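Local coordinates for protein prolyl endopeptidase (Myxococcus xanthus, PDB 2BKL) that probably hydrolyses oligopeptides on the carboxyl side of proline, and less often alanine, as a serine peptidase of the prolyl oligopeptidase family, at residues D90-W98 against V108-G119; D131-Q139 against L149-W159. All coordinates share one frame; numbering follows the deposited sequence.

Contact 1: D90-W98 against V108-G119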
loop_
_atom_site.group_PDB
_atom_site.type_symbol
_atom_site.label_atom_id
_atom_site.label_comp_id
_atom_site.label_asym_id
_atom_site.label_seq_id
_atom_site.Cartn_x
_atom_site.Cartn_y
_atom_site.Cartn_z
ATOM N N ASP A 90 15.836 -19.840 5.293
ATOM C CA ASP A 90 17.220 -19.636 4.873
ATOM C C ASP A 90 17.361 -18.899 3.551
ATOM O O ASP A 90 18.375 -19.009 2.860
ATOM C CB ASP A 90 17.979 -20.970 4.841
ATOM C CG ASP A 90 17.416 -21.968 3.838
ATOM O OD1 ASP A 90 16.320 -21.777 3.252
ATOM O OD2 ASP A 90 18.020 -23.029 3.586
ATOM N N LYS A 91 16.343 -18.105 3.221
ATOM C CA LYS A 91 16.342 -17.316 1.997
ATOM C C LYS A 91 15.945 -15.855 2.273
ATOM O O LYS A 91 15.094 -15.557 3.121
ATOM C CB LYS A 91 15.371 -17.914 0.965
ATOM C CG LYS A 91 15.629 -19.366 0.574
ATOM C CD LYS A 91 16.888 -19.530 -0.243
ATOM C CE LYS A 91 16.909 -20.922 -0.909
ATOM N NZ LYS A 91 18.220 -21.257 -1.486
ATOM N N GLU A 92 16.522 -14.960 1.489
ATOM C CA GLU A 92 16.299 -13.515 1.653
ATOM C C GLU A 92 15.051 -12.983 0.954
ATOM O O GLU A 92 14.544 -11.934 1.364
ATOM C CB GLU A 92 17.531 -12.739 1.194
ATOM C CG GLU A 92 18.740 -12.961 2.106
ATOM C CD GLU A 92 18.496 -12.471 3.497
ATOM O OE1 GLU A 92 18.058 -11.342 3.597
ATOM O OE2 GLU A 92 18.741 -13.205 4.466
ATOM N N LYS A 93 14.580 -13.692 -0.075
ATOM C CA LYS A 93 13.409 -13.342 -0.866
ATOM C C LYS A 93 12.538 -14.575 -1.051
ATOM O O LYS A 93 13.056 -15.698 -1.084
ATOM C CB LYS A 93 13.847 -12.838 -2.248
ATOM C CG LYS A 93 14.643 -11.549 -2.236
ATOM C CD LYS A 93 15.003 -11.153 -3.675
ATOM C CE LYS A 93 15.966 -10.032 -3.787
ATOM N NZ LYS A 93 15.391 -8.772 -3.269
ATOM N N ALA A 94 11.240 -14.351 -1.223
ATOM C CA ALA A 94 10.303 -15.407 -1.559
ATOM C C ALA A 94 10.527 -15.950 -2.957
ATOM O O ALA A 94 11.058 -15.262 -3.813
ATOM C CB ALA A 94 8.899 -14.896 -1.442
ATOM N N ILE A 95 10.086 -17.187 -3.172
ATOM C CA ILE A 95 10.318 -17.941 -4.389
ATOM C C ILE A 95 8.997 -18.442 -4.960
ATOM O O ILE A 95 8.163 -18.937 -4.203
ATOM C CB ILE A 95 11.258 -19.144 -4.031
ATOM C CG1 ILE A 95 12.617 -18.628 -3.556
ATOM C CG2 ILE A 95 11.402 -20.136 -5.197
ATOM C CD1 ILE A 95 13.555 -19.701 -3.074
ATOM N N LEU A 96 8.837 -18.381 -6.279
ATOM C CA LEU A 96 7.655 -18.881 -6.981
ATOM C C LEU A 96 7.866 -20.348 -7.364
ATOM O O LEU A 96 8.851 -20.678 -8.001
ATOM C CB LEU A 96 7.400 -18.048 -8.240
ATOM C CG LEU A 96 6.167 -18.469 -9.031
ATOM C CD1 LEU A 96 4.899 -18.340 -8.241
ATOM C CD2 LEU A 96 6.021 -17.653 -10.325
ATOM N N TYR A 97 6.970 -21.214 -6.899
ATOM C CA TYR A 97 6.931 -22.639 -7.170
ATOM C C TYR A 97 5.737 -23.014 -8.021
ATOM O O TYR A 97 4.731 -22.299 -8.067
ATOM C CB TYR A 97 6.769 -23.389 -5.836
ATOM C CG TYR A 97 8.021 -23.427 -5.009
ATOM C CD1 TYR A 97 8.355 -22.387 -4.180
ATOM C CD2 TYR A 97 8.875 -24.525 -5.070
ATOM C CE1 TYR A 97 9.514 -22.429 -3.422
ATOM C CE2 TYR A 97 10.041 -24.565 -4.322
ATOM C CZ TYR A 97 10.334 -23.510 -3.499
ATOM O OH TYR A 97 11.496 -23.545 -2.758
ATOM N N TRP A 98 5.809 -24.178 -8.641
ATOM C CA TRP A 98 4.661 -24.801 -9.259
ATOM C C TRP A 98 4.653 -26.303 -9.017
ATOM O O TRP A 98 5.682 -26.912 -8.695
ATOM C CB TRP A 98 4.575 -24.495 -10.770
ATOM C CG TRP A 98 5.547 -25.269 -11.605
ATOM C CD1 TRP A 98 6.870 -25.010 -11.768
ATOM C CD2 TRP A 98 5.263 -26.408 -12.418
ATOM N NE1 TRP A 98 7.441 -25.937 -12.599
ATOM C CE2 TRP A 98 6.471 -26.795 -13.034
ATOM C CE3 TRP A 98 4.113 -27.142 -12.693
ATOM C CZ2 TRP A 98 6.553 -27.885 -13.902
ATOM C CZ3 TRP A 98 4.197 -28.226 -13.563
ATOM C CH2 TRP A 98 5.404 -28.578 -14.156
ATOM N N VAL A 108 10.869 -25.255 -8.194
ATOM C CA VAL A 108 11.152 -23.837 -8.240
ATOM C C VAL A 108 10.986 -23.354 -9.670
ATOM O O VAL A 108 11.498 -23.977 -10.600
ATOM C CB VAL A 108 12.602 -23.554 -7.808
ATOM C CG1 VAL A 108 12.969 -22.092 -8.065
ATOM C CG2 VAL A 108 12.809 -23.905 -6.364
ATOM N N LEU A 109 10.274 -22.248 -9.845
ATOM C CA LEU A 109 10.062 -21.644 -11.171
ATOM C C LEU A 109 10.848 -20.345 -11.278
ATOM O O LEU A 109 11.620 -20.147 -12.221
ATOM C CB LEU A 109 8.582 -21.325 -11.394
ATOM C CG LEU A 109 8.219 -20.852 -12.812
ATOM C CD1 LEU A 109 8.626 -21.828 -13.900
ATOM C CD2 LEU A 109 6.730 -20.597 -12.876
ATOM N N LEU A 110 10.676 -19.457 -10.301
ATOM C CA LEU A 110 11.394 -18.189 -10.278
ATOM C C LEU A 110 11.979 -17.994 -8.888
ATOM O O LEU A 110 11.244 -17.899 -7.915
ATOM C CB LEU A 110 10.504 -17.008 -10.620
ATOM C CG LEU A 110 9.903 -16.936 -12.013
ATOM C CD1 LEU A 110 8.879 -15.811 -12.113
ATOM C CD2 LEU A 110 10.981 -16.814 -13.093
ATOM N N ASP A 111 13.304 -17.883 -8.815
ATOM C CA ASP A 111 14.014 -17.664 -7.559
ATOM C C ASP A 111 14.828 -16.369 -7.637
ATOM O O ASP A 111 15.965 -16.356 -8.136
ATOM C CB ASP A 111 14.923 -18.849 -7.267
ATOM C CG ASP A 111 15.688 -18.698 -5.958
ATOM O OD1 ASP A 111 15.511 -17.657 -5.255
ATOM O OD2 ASP A 111 16.490 -19.583 -5.575
ATOM N N PRO A 112 14.247 -15.267 -7.195
ATOM C CA PRO A 112 14.912 -13.977 -7.307
ATOM C C PRO A 112 16.180 -13.885 -6.488
ATOM O O PRO A 112 16.964 -12.985 -6.754
ATOM C CB PRO A 112 13.870 -12.962 -6.816
ATOM C CG PRO A 112 12.752 -13.720 -6.343
ATOM C CD PRO A 112 12.882 -15.151 -6.639
ATOM N N ASN A 113 16.391 -14.770 -5.515
ATOM C CA ASN A 113 17.669 -14.798 -4.808
ATOM C C ASN A 113 18.841 -15.058 -5.751
ATOM O O ASN A 113 19.975 -14.687 -5.430
ATOM C CB ASN A 113 17.673 -15.840 -3.692
ATOM C CG ASN A 113 16.562 -15.609 -2.667
ATOM O OD1 ASN A 113 16.655 -14.697 -1.852
ATOM N ND2 ASN A 113 15.485 -16.392 -2.741
ATOM N N GLY A 114 18.565 -15.664 -6.896
ATOM C CA GLY A 114 19.609 -15.940 -7.877
ATOM C C GLY A 114 19.734 -14.929 -8.998
ATOM O O GLY A 114 20.568 -15.136 -9.896
ATOM N N TRP A 115 18.990 -13.825 -8.929
ATOM C CA TRP A 115 18.958 -12.815 -9.990
ATOM C C TRP A 115 20.042 -11.757 -9.904
ATOM O O TRP A 115 20.181 -10.936 -10.811
ATOM C CB TRP A 115 17.591 -12.140 -10.038
ATOM C CG TRP A 115 16.495 -13.032 -10.452
ATOM C CD1 TRP A 115 16.574 -14.353 -10.786
ATOM C CD2 TRP A 115 15.112 -12.681 -10.546
ATOM N NE1 TRP A 115 15.328 -14.831 -11.102
ATOM C CE2 TRP A 115 14.418 -13.818 -10.962
ATOM C CE3 TRP A 115 14.381 -11.500 -10.318
ATOM C CZ2 TRP A 115 13.044 -13.815 -11.166
ATOM C CZ3 TRP A 115 13.035 -11.512 -10.505
ATOM C CH2 TRP A 115 12.378 -12.653 -10.956
ATOM N N SER A 116 20.799 -11.786 -8.823
ATOM C CA SER A 116 21.922 -10.869 -8.602
ATOM C C SER A 116 22.733 -11.442 -7.447
ATOM O O SER A 116 22.269 -12.329 -6.739
ATOM C CB SER A 116 21.425 -9.451 -8.268
ATOM O OG SER A 116 20.815 -9.396 -6.981
ATOM N N LYS A 117 23.946 -10.949 -7.244
ATOM C CA LYS A 117 24.795 -11.484 -6.174
ATOM C C LYS A 117 24.449 -10.900 -4.802
ATOM O O LYS A 117 24.772 -11.486 -3.761
ATOM C CB LYS A 117 26.270 -11.248 -6.510
ATOM C CG LYS A 117 27.264 -12.095 -5.687
ATOM C CD LYS A 117 27.243 -13.579 -6.097
ATOM C CE LYS A 117 27.009 -14.520 -4.901
ATOM N NZ LYS A 117 28.220 -14.651 -4.042
ATOM N N ASP A 118 23.747 -9.771 -4.799
ATOM C CA ASP A 118 23.533 -8.981 -3.594
ATOM C C ASP A 118 22.054 -8.642 -3.296
ATOM O O ASP A 118 21.766 -7.737 -2.503
ATOM C CB ASP A 118 24.349 -7.684 -3.693
ATOM C CG ASP A 118 24.000 -6.856 -4.930
ATOM O OD1 ASP A 118 23.156 -7.286 -5.773
ATOM O OD2 ASP A 118 24.513 -5.742 -5.140
ATOM N N GLY A 119 21.118 -9.373 -3.903
ATOM C CA GLY A 119 19.707 -9.197 -3.600
ATOM C C GLY A 119 19.049 -7.942 -4.135
ATOM O O GLY A 119 18.020 -7.522 -3.598
HETATM O O HOH W 1 18.207 -19.421 -3.747
#

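Contact 2: D131-Q139 against L149-W159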
loop_
_atom_site.group_PDB
_atom_site.type_symbol
_atom_site.label_atom_id
_atom_site.label_comp_id
_atom_site.label_asym_id
_atom_site.label_seq_id
_atom_site.Cartn_x
_atom_site.Cartn_y
_atom_site.Cartn_z
ATOM N N ASP A 131 -3.273 -21.918 -19.862
ATOM C CA ASP A 131 -2.848 -23.294 -20.090
ATOM C C ASP A 131 -1.810 -23.808 -19.082
ATOM O O ASP A 131 -1.411 -24.982 -19.132
ATOM C CB ASP A 131 -2.384 -23.510 -21.542
ATOM C CG ASP A 131 -1.128 -22.778 -21.904
ATOM O OD1 ASP A 131 -0.562 -22.081 -21.032
ATOM O OD2 ASP A 131 -0.636 -22.832 -23.062
ATOM N N GLY A 132 -1.369 -22.935 -18.185
ATOM C CA GLY A 132 -0.380 -23.286 -17.167
ATOM C C GLY A 132 1.010 -23.503 -17.725
ATOM O O GLY A 132 1.858 -24.031 -17.000
ATOM N N LYS A 133 1.262 -23.051 -18.952
ATOM C CA LYS A 133 2.556 -23.314 -19.615
ATOM C C LYS A 133 3.533 -22.131 -19.583
ATOM O O LYS A 133 4.726 -22.339 -19.855
ATOM C CB LYS A 133 2.370 -23.727 -21.063
ATOM C CG LYS A 133 1.407 -24.886 -21.293
ATOM C CD LYS A 133 1.881 -26.192 -20.783
ATOM C CE LYS A 133 0.918 -27.316 -21.284
ATOM N NZ LYS A 133 0.977 -28.529 -20.462
ATOM N N LYS A 134 3.057 -20.925 -19.305
ATOM C CA LYS A 134 3.873 -19.711 -19.342
ATOM C C LYS A 134 3.554 -18.840 -18.134
ATOM O O LYS A 134 2.420 -18.830 -17.630
ATOM C CB LYS A 134 3.576 -18.864 -20.604
ATOM C CG LYS A 134 3.688 -19.577 -21.931
ATOM C CD LYS A 134 5.098 -20.006 -22.284
ATOM C CE LYS A 134 5.148 -20.589 -23.698
ATOM N NZ LYS A 134 6.511 -21.026 -24.037
ATOM N N VAL A 135 4.544 -18.094 -17.653
ATOM C CA VAL A 135 4.306 -17.074 -16.631
ATOM C C VAL A 135 4.925 -15.794 -17.130
ATOM O O VAL A 135 6.128 -15.769 -17.463
ATOM C CB VAL A 135 4.863 -17.466 -15.237
ATOM C CG1 VAL A 135 4.636 -16.364 -14.201
ATOM C CG2 VAL A 135 4.213 -18.759 -14.771
ATOM N N ALA A 136 4.139 -14.733 -17.172
ATOM C CA ALA A 136 4.622 -13.388 -17.435
ATOM C C ALA A 136 4.867 -12.718 -16.091
ATOM O O ALA A 136 4.038 -12.809 -15.192
ATOM C CB ALA A 136 3.590 -12.624 -18.236
ATOM N N PHE A 137 5.999 -12.055 -15.932
ATOM C CA PHE A 137 6.406 -11.548 -14.636
ATOM C C PHE A 137 7.277 -10.324 -14.774
ATOM O O PHE A 137 7.923 -10.126 -15.801
ATOM C CB PHE A 137 7.116 -12.616 -13.814
ATOM C CG PHE A 137 8.437 -13.023 -14.361
ATOM C CD1 PHE A 137 8.507 -14.003 -15.328
ATOM C CD2 PHE A 137 9.615 -12.463 -13.904
ATOM C CE1 PHE A 137 9.703 -14.398 -15.860
ATOM C CE2 PHE A 137 10.816 -12.876 -14.419
ATOM C CZ PHE A 137 10.849 -13.845 -15.420
ATOM N N ALA A 138 7.314 -9.505 -13.733
ATOM C CA ALA A 138 8.133 -8.295 -13.703
ATOM C C ALA A 138 9.409 -8.531 -12.919
ATOM O O ALA A 138 9.404 -9.148 -11.838
ATOM C CB ALA A 138 7.378 -7.179 -13.085
ATOM N N GLN A 139 10.523 -8.042 -13.452
ATOM C CA GLN A 139 11.766 -7.884 -12.684
ATOM C C GLN A 139 11.933 -6.417 -12.334
ATOM O O GLN A 139 11.798 -5.562 -13.209
ATOM C CB GLN A 139 12.985 -8.304 -13.488
ATOM C CG GLN A 139 13.201 -9.752 -13.722
ATOM C CD GLN A 139 14.638 -9.995 -14.157
ATOM O OE1 GLN A 139 15.061 -9.484 -15.193
ATOM N NE2 GLN A 139 15.398 -10.714 -13.346
ATOM N N LEU A 149 8.986 -6.550 -18.077
ATOM C CA LEU A 149 8.273 -7.823 -18.190
ATOM C C LEU A 149 9.081 -8.870 -18.929
ATOM O O LEU A 149 9.732 -8.568 -19.945
ATOM C CB LEU A 149 6.944 -7.616 -18.915
ATOM C CG LEU A 149 5.981 -6.585 -18.304
ATOM C CD1 LEU A 149 4.749 -6.444 -19.152
ATOM C CD2 LEU A 149 5.650 -6.994 -16.839
ATOM N N HIS A 150 9.033 -10.086 -18.414
ATOM C CA HIS A 150 9.630 -11.276 -18.990
ATOM C C HIS A 150 8.607 -12.385 -19.035
ATOM O O HIS A 150 7.538 -12.319 -18.385
ATOM C CB HIS A 150 10.809 -11.722 -18.119
ATOM C CG HIS A 150 11.976 -10.798 -18.185
ATOM N ND1 HIS A 150 13.003 -10.968 -19.089
ATOM C CD2 HIS A 150 12.278 -9.690 -17.469
ATOM C CE1 HIS A 150 13.898 -10.009 -18.912
ATOM N NE2 HIS A 150 13.473 -9.203 -17.960
ATOM N N VAL A 151 8.907 -13.434 -19.783
ATOM C CA VAL A 151 8.078 -14.619 -19.808
ATOM C C VAL A 151 8.951 -15.834 -19.648
ATOM O O VAL A 151 10.001 -15.938 -20.307
ATOM C CB VAL A 151 7.264 -14.731 -21.142
ATOM C CG1 VAL A 151 6.416 -16.009 -21.160
ATOM C CG2 VAL A 151 6.422 -13.516 -21.393
ATOM N N ILE A 152 8.523 -16.773 -18.806
ATOM C CA ILE A 152 9.206 -18.032 -18.610
ATOM C C ILE A 152 8.319 -19.169 -19.069
ATOM O O ILE A 152 7.100 -19.163 -18.823
ATOM C CB ILE A 152 9.657 -18.232 -17.132
ATOM C CG1 ILE A 152 10.457 -19.520 -16.984
ATOM C CG2 ILE A 152 8.476 -18.154 -16.156
ATOM C CD1 ILE A 152 11.201 -19.669 -15.650
ATOM N N ASP A 153 8.930 -20.149 -19.718
ATOM C CA ASP A 153 8.269 -21.392 -20.076
ATOM C C ASP A 153 8.332 -22.337 -18.876
ATOM O O ASP A 153 9.405 -22.658 -18.400
ATOM C CB ASP A 153 8.975 -22.001 -21.283
ATOM C CG ASP A 153 8.362 -23.297 -21.715
ATOM O OD1 ASP A 153 7.284 -23.255 -22.354
ATOM O OD2 ASP A 153 8.879 -24.404 -21.405
ATOM N N VAL A 154 7.169 -22.770 -18.381
ATOM C CA VAL A 154 7.100 -23.512 -17.131
ATOM C C VAL A 154 7.776 -24.884 -17.222
ATOM O O VAL A 154 8.563 -25.237 -16.348
ATOM C CB VAL A 154 5.610 -23.634 -16.660
ATOM C CG1 VAL A 154 5.467 -24.547 -15.433
ATOM C CG2 VAL A 154 5.060 -22.258 -16.346
ATOM N N ASP A 155 7.507 -25.619 -18.289
ATOM C CA ASP A 155 8.003 -26.985 -18.400
ATOM C C ASP A 155 9.533 -27.026 -18.451
ATOM O O ASP A 155 10.149 -27.849 -17.811
ATOM C CB ASP A 155 7.466 -27.661 -19.654
ATOM C CG ASP A 155 6.027 -28.117 -19.513
ATOM O OD1 ASP A 155 5.545 -28.294 -18.381
ATOM O OD2 ASP A 155 5.317 -28.345 -20.513
ATOM N N SER A 156 10.123 -26.080 -19.171
ATOM C CA SER A 156 11.571 -26.055 -19.419
ATOM C C SER A 156 12.352 -25.131 -18.526
ATOM O O SER A 156 13.572 -25.269 -18.417
ATOM C CB SER A 156 11.811 -25.630 -20.875
ATOM O OG SER A 156 11.504 -24.261 -21.114
ATOM N N GLY A 157 11.663 -24.157 -17.919
ATOM C CA GLY A 157 12.304 -23.085 -17.181
ATOM C C GLY A 157 13.057 -22.063 -18.018
ATOM O O GLY A 157 13.770 -21.225 -17.464
ATOM N N GLU A 158 12.875 -22.088 -19.340
ATOM C CA GLU A 158 13.573 -21.146 -20.209
ATOM C C GLU A 158 12.904 -19.772 -20.212
ATOM O O GLU A 158 11.702 -19.656 -20.480
ATOM C CB GLU A 158 13.641 -21.700 -21.643
ATOM C CG GLU A 158 14.582 -22.883 -21.820
ATOM C CD GLU A 158 16.057 -22.576 -21.605
ATOM O OE1 GLU A 158 16.496 -21.447 -21.929
ATOM O OE2 GLU A 158 16.773 -23.494 -21.100
ATOM N N TRP A 159 13.704 -18.750 -19.962
ATOM C CA TRP A 159 13.266 -17.384 -20.093
ATOM C C TRP A 159 13.283 -16.999 -21.558
ATOM O O TRP A 159 14.290 -17.210 -22.217
ATOM C CB TRP A 159 14.180 -16.446 -19.332
ATOM C CG TRP A 159 14.108 -16.514 -17.840
ATOM C CD1 TRP A 159 13.963 -17.619 -17.069
ATOM C CD2 TRP A 159 14.223 -15.413 -16.933
ATOM N NE1 TRP A 159 13.979 -17.276 -15.739
ATOM C CE2 TRP A 159 14.154 -15.925 -15.632
ATOM C CE3 TRP A 159 14.419 -14.042 -17.095
ATOM C CZ2 TRP A 159 14.223 -15.102 -14.502
ATOM C CZ3 TRP A 159 14.479 -13.230 -15.980
ATOM C CH2 TRP A 159 14.402 -13.764 -14.703
HETATM O O HOH W 2 5.395 -25.152 -20.101
HETATM O O HOH W 3 14.971 -7.095 -16.808
#

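Contact 1: D90-W98 against V108-G119
N113 turns its carboxamide onto the backbone of K93 and grips it at two points. ND2 donates to K93 O at 3.0 Å, nearly straight at 170° and close to the amide plane, though it meets the oxygen from above the carbonyl plane; OD1 takes a weak, bent bond from K93 N. The same ND2 gives a hydrogen to D111 OD1 (2.8 Å) on its syn lone pair, which fixes the amide's rotation. I95 lays CG1 and CD1 across the D111 carboxylate, while a water joins D111 OD2 to K91 NZ. K93 runs past N113 in the opposite direction, its CD against P112 CB, and a bend at the last torsion (chi4 -65°) brings NZ to G119 O at 2.9 Å. Farther along the hairpin, L96 O accepts from both L109 N (2.8 Å) and L110 N (3.2 Å), a classic beta bulge. L96 lies alongside L109 and L110, pointing the same way, and V108 CG2 packs on Y97 CE2 at 3.5 Å. The hairpin thus passes from apolar packing to a polar end: beyond the strand pairing, the N113 carboxamide and the K93 amine take over the bonding of the backbone, and D655 gives that amine a charged partner.

Contact 2: D131-Q139 against L149-W159
An antiparallel beta hairpin of the N-terminal beta-propeller domain pairs strand 134-141 with strand 148-153. V135 and I152, like F137 and H150, are hydrogen-bonded pairs, and V154 N extends the ladder to K133 O. On the face carrying V135 and F137, an aromatic cluster forms. With CG set between the backbone N and the carbonyl carbon (chi1 67°), the F137 ring leans over the partner strand: H150 CB sits over one face, a CH-pi contact 3.8 Å from the centroid, and the ring edge points at the face of W159 in a T-shaped stack, F137 CZ to W159 CH2 3.6 Å, planes at 80°. The other face of the hairpin carries the salt bridge of K134 NZ to D153 OD1, 2.9 Å, on the anti side and somewhat out of the carboxylate plane. D153 OD2 accepts from S156 N, an Asx motif, and from S156 OG on the opposite face of its plane. With an alanine in place of D153, the K134 amine would probably lose its countercharge, and the S156 N-H and hydroxyl their shared acceptor. At the far end, a water spans Q139 OE1 and H150 NE2, 2.9 Å from OE1 and 2.8 Å from NE2.

In the fold
Contact 1 closes before contact 2 opens along the chain, and their centres lie 15 Å apart within the beta-propeller domain. Each is a hairpin at the end of its own antiparallel sheet: strands 95-100 and 107-110 in one, 134-141 and 148-153 in the next, with strand 121-128 leading into the second. These sheets are neighbouring blades, meeting where L109 O approaches I152 CD1. Loop residues extend the contact: W98 CE2 meets V154 CG1 at 3.4 Å, and W115 touches Q139 and pairs edge-to-face with W159. The A138 side chain lies about 10 Å from bound N-[(benzyloxy)carbonyl]-L-alanyl-L-proline, and the loop joining strands 134-141 and 148-153 carries D145 of its pocket, so contact 2 leads to the ligand.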